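Halocarboxylic acid dehalogenase DehI (Pseudomonas putida, PDB 3BJX) probably hydrolyses the carbon-halogen bond of alpha-haloacids, as a group I haloacid dehalogenase with an all-alpha fold. Local coordinates at residues T44-W49 and G164-M169. Sequence-based numbering, arbitrary orientation.
Sequences TLRVPW and GHPKGM. With SO4 (sulfate ion), chain E.
His165 NE2 donates a hydrogen bond to Val47 O at 2.7 Å, and a weak second one to Arg42 O. The contact joins the C-terminal exit of helix 32-45 to the long loop before helix 183-195 in this all-alpha dehalogenase. The N-H...O angle to Val47 is bent, at 136°. NE2 approaches from above the carbonyl plane. With CG of His165 beside its backbone N (chi1 -64°), the ring turns its edge to the backbone of Arg46 and Val47. His165 CD2 lies 3.5 Å from Arg46 C.

Arg46 leaves the helix with positive phi, and its CB and CG both rest against Gly164 O. Its chain bends at chi3 (73°), which brings the guanidinium beside Pro166. CD of Pro166 sits over one guanidinium face, offset toward the rim, and Arg46 NH2 lies 3.3 Å from Pro166 CB. The other terminal nitrogen, NH1, bonds Tyr127 OH and Phe309 O, so the group is held by polar partners as well as by packing.

Pro166 to Met169 form a type I beta turn. The side chain of Met169, a selenomethionine, crosses that of Pro48 at about a right angle. Further along the segment, the Trp49 indole meets at its edge a bound sulfate, probably from the crystallisation liquor. Trp49 NE1 reaches sulfate O3 at 3.0 Å. Back at the turn, Met169 SE packs 3.9 Å from Pro48 CD, while its CE lies 3.5 Å from Arg46 O.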
ATOM      1  N   THR A  44      -9.201  14.283  21.048  1.00 17.29           N
ATOM      2  CA  THR A  44     -10.146  13.156  20.975  1.00 16.68           C
ATOM      3  C   THR A  44      -9.417  11.817  21.100  1.00 18.56           C
ATOM      4  O   THR A  44      -9.885  10.903  21.815  1.00 17.63           O
ATOM      5  CB  THR A  44     -10.942  13.188  19.650  1.00 16.57           C
ATOM      6  OG1 THR A  44     -11.645  14.428  19.552  1.00 14.79           O
ATOM      7  CG2 THR A  44     -11.941  12.012  19.544  1.00 16.30           C
ATOM      8  N   LEU A  45      -8.274  11.707  20.412  1.00 16.87           N
ATOM      9  CA  LEU A  45      -7.424  10.523  20.545  1.00 17.73           C
ATOM     10  C   LEU A  45      -6.459  10.528  21.754  1.00 19.54           C
ATOM     11  O   LEU A  45      -5.838   9.505  22.030  1.00 21.11           O
ATOM     12  CB  LEU A  45      -6.705  10.205  19.217  1.00 16.04           C
ATOM     13  CG  LEU A  45      -7.615   9.998  17.993  1.00 14.49           C
ATOM     14  CD1 LEU A  45      -6.836   9.597  16.775  1.00 14.46           C
ATOM     15  CD2 LEU A  45      -8.736   8.968  18.263  1.00 14.91           C
ATOM     16  N   ARG A  46      -6.358  11.656  22.486  1.00 19.97           N
ATOM     17  CA  ARG A  46      -5.433  11.797  23.650  1.00 19.06           C
ATOM     18  C   ARG A  46      -3.998  11.502  23.213  1.00 18.87           C
ATOM     19  O   ARG A  46      -3.315  10.635  23.772  1.00 17.63           O
ATOM     20  CB  ARG A  46      -5.810  10.909  24.870  1.00 18.47           C
ATOM     21  CG  ARG A  46      -7.314  10.758  25.178  1.00 18.95           C
ATOM     22  CD  ARG A  46      -7.591   9.523  26.046  1.00 18.74           C
ATOM     23  NE  ARG A  46      -7.147   9.761  27.409  1.00 21.93           N
ATOM     24  CZ  ARG A  46      -6.218   9.059  28.069  1.00 24.46           C
ATOM     25  NH1 ARG A  46      -5.616   7.997  27.522  1.00 23.30           N
ATOM     26  NH2 ARG A  46      -5.905   9.415  29.315  1.00 25.09           N
ATOM     27  N   VAL A  47      -3.563  12.239  22.191  1.00 18.33           N
ATOM     28  CA  VAL A  47      -2.238  12.091  21.598  1.00 16.59           C
ATOM     29  C   VAL A  47      -1.637  13.475  21.341  1.00 16.55           C
ATOM     30  O   VAL A  47      -2.369  14.434  21.066  1.00 17.27           O
ATOM     31  CB  VAL A  47      -2.284  11.271  20.261  1.00 16.07           C
ATOM     32  CG1 VAL A  47      -2.639   9.799  20.517  1.00 14.27           C
ATOM     33  CG2 VAL A  47      -3.237  11.890  19.249  1.00 14.55           C
ATOM     34  N   PRO A  48      -0.305  13.593  21.429  1.00 15.74           N
ATOM     35  CA  PRO A  48       0.365  14.865  21.241  1.00 15.03           C
ATOM     36  C   PRO A  48       0.903  15.112  19.810  1.00 16.05           C
ATOM     37  O   PRO A  48       1.781  15.965  19.611  1.00 17.88           O
ATOM     38  CB  PRO A  48       1.522  14.782  22.255  1.00 12.99           C
ATOM     39  CG  PRO A  48       1.736  13.319  22.517  1.00 12.43           C
ATOM     40  CD  PRO A  48       0.661  12.544  21.799  1.00 15.21           C
ATOM     41  N   TRP A  49       0.409  14.369  18.833  1.00 15.97           N
ATOM     42  CA  TRP A  49       0.773  14.604  17.441  1.00 15.62           C
ATOM     43  C   TRP A  49      -0.400  14.258  16.524  1.00 16.38           C
ATOM     44  O   TRP A  49      -1.301  13.495  16.900  1.00 18.31           O
ATOM     45  CB  TRP A  49       2.058  13.835  17.048  1.00 13.30           C
ATOM     46  CG  TRP A  49       1.866  12.425  16.543  1.00 13.67           C
ATOM     47  CD1 TRP A  49       2.006  11.985  15.250  1.00 13.85           C
ATOM     48  CD2 TRP A  49       1.508  11.264  17.316  1.00 14.26           C
ATOM     49  NE1 TRP A  49       1.755  10.631  15.170  1.00 13.48           N
ATOM     50  CE2 TRP A  49       1.445  10.163  16.421  1.00 14.25           C
ATOM     51  CE3 TRP A  49       1.234  11.043  18.675  1.00 13.75           C
ATOM     52  CZ2 TRP A  49       1.124   8.853  16.850  1.00 14.47           C
ATOM     53  CZ3 TRP A  49       0.902   9.726  19.095  1.00 13.67           C
ATOM     54  CH2 TRP A  49       0.845   8.664  18.179  1.00 13.04           C
ATOM     55  N   GLY A 164      -8.959  15.039  25.980  1.00 34.66           N
ATOM     56  CA  GLY A 164      -7.873  15.768  26.640  1.00 34.88           C
ATOM     57  C   GLY A 164      -6.633  14.903  26.684  1.00 35.25           C
ATOM     58  O   GLY A 164      -6.616  13.835  26.085  1.00 35.79           O
ATOM     59  N   HIS A 165      -5.598  15.348  27.388  1.00 35.32           N
ATOM     60  CA  HIS A 165      -4.366  14.561  27.493  1.00 37.01           C
ATOM     61  C   HIS A 165      -4.099  14.115  28.929  1.00 38.61           C
ATOM     62  O   HIS A 165      -4.285  14.900  29.852  1.00 39.14           O
ATOM     63  CB  HIS A 165      -3.160  15.335  26.925  1.00 35.69           C
ATOM     64  CG  HIS A 165      -3.260  15.609  25.455  1.00 34.27           C
ATOM     65  ND1 HIS A 165      -3.292  16.882  24.935  1.00 33.92           N
ATOM     66  CD2 HIS A 165      -3.364  14.770  24.398  1.00 33.84           C
ATOM     67  CE1 HIS A 165      -3.399  16.818  23.621  1.00 33.75           C
ATOM     68  NE2 HIS A 165      -3.448  15.547  23.269  1.00 32.94           N
ATOM     69  N   PRO A 166      -3.664  12.852  29.118  1.00 39.96           N
ATOM     70  CA  PRO A 166      -3.320  12.330  30.453  1.00 40.82           C
ATOM     71  C   PRO A 166      -2.089  13.005  31.075  1.00 42.59           C
ATOM     72  O   PRO A 166      -1.215  13.491  30.341  1.00 42.71           O
ATOM     73  CB  PRO A 166      -3.010  10.861  30.181  1.00 40.28           C
ATOM     74  CG  PRO A 166      -2.618  10.827  28.721  1.00 40.02           C
ATOM     75  CD  PRO A 166      -3.476  11.835  28.065  1.00 39.47           C
ATOM     76  N   LYS A 167      -2.028  12.983  32.412  1.00 43.45           N
ATOM     77  CA  LYS A 167      -1.011  13.661  33.231  1.00 44.27           C
ATOM     78  C   LYS A 167       0.442  13.497  32.789  1.00 44.67           C
ATOM     79  O   LYS A 167       1.200  14.470  32.785  1.00 45.08           O
ATOM     80  CB  LYS A 167      -1.131  13.228  34.699  1.00 45.05           C
ATOM     81  N   GLY A 168       0.835  12.278  32.432  1.00 44.80           N
ATOM     82  CA  GLY A 168       2.233  12.022  32.058  1.00 45.82           C
ATOM     83  C   GLY A 168       2.604  12.390  30.623  1.00 45.92           C
ATOM     84  O   GLY A 168       3.600  11.900  30.079  1.00 45.22           O
HETATM   85  N   MSE A 169       1.808  13.259  30.008  1.00 45.79           N
HETATM   86  CA  MSE A 169       1.950  13.539  28.590  1.00 46.21           C
HETATM   87  C   MSE A 169       1.826  15.026  28.248  1.00 42.53           C
HETATM   88  O   MSE A 169       0.839  15.688  28.594  1.00 40.22           O
HETATM   89  CB  MSE A 169       0.933  12.713  27.812  1.00 47.58           C
HETATM   90  CG  MSE A 169       1.135  12.714  26.331  1.00 49.40           C
HETATM   91 SE   MSE A 169      -0.519  12.154  25.495  1.00 52.98          SE
HETATM   92  CE  MSE A 169      -0.152  10.255  25.186  1.00 50.51           C
TER
HETATM   93  S   SO4 E 297       2.782   8.609  12.457  1.00 25.72           S
HETATM   94  O1  SO4 E 297       3.050   8.193  13.847  1.00 24.70           O
HETATM   95  O2  SO4 E 297       1.499   8.062  12.014  1.00 25.61           O
HETATM   96  O3  SO4 E 297       2.728  10.062  12.409  1.00 26.55           O
HETATM   97  O4  SO4 E 297       3.822   8.147  11.536  1.00 24.36           O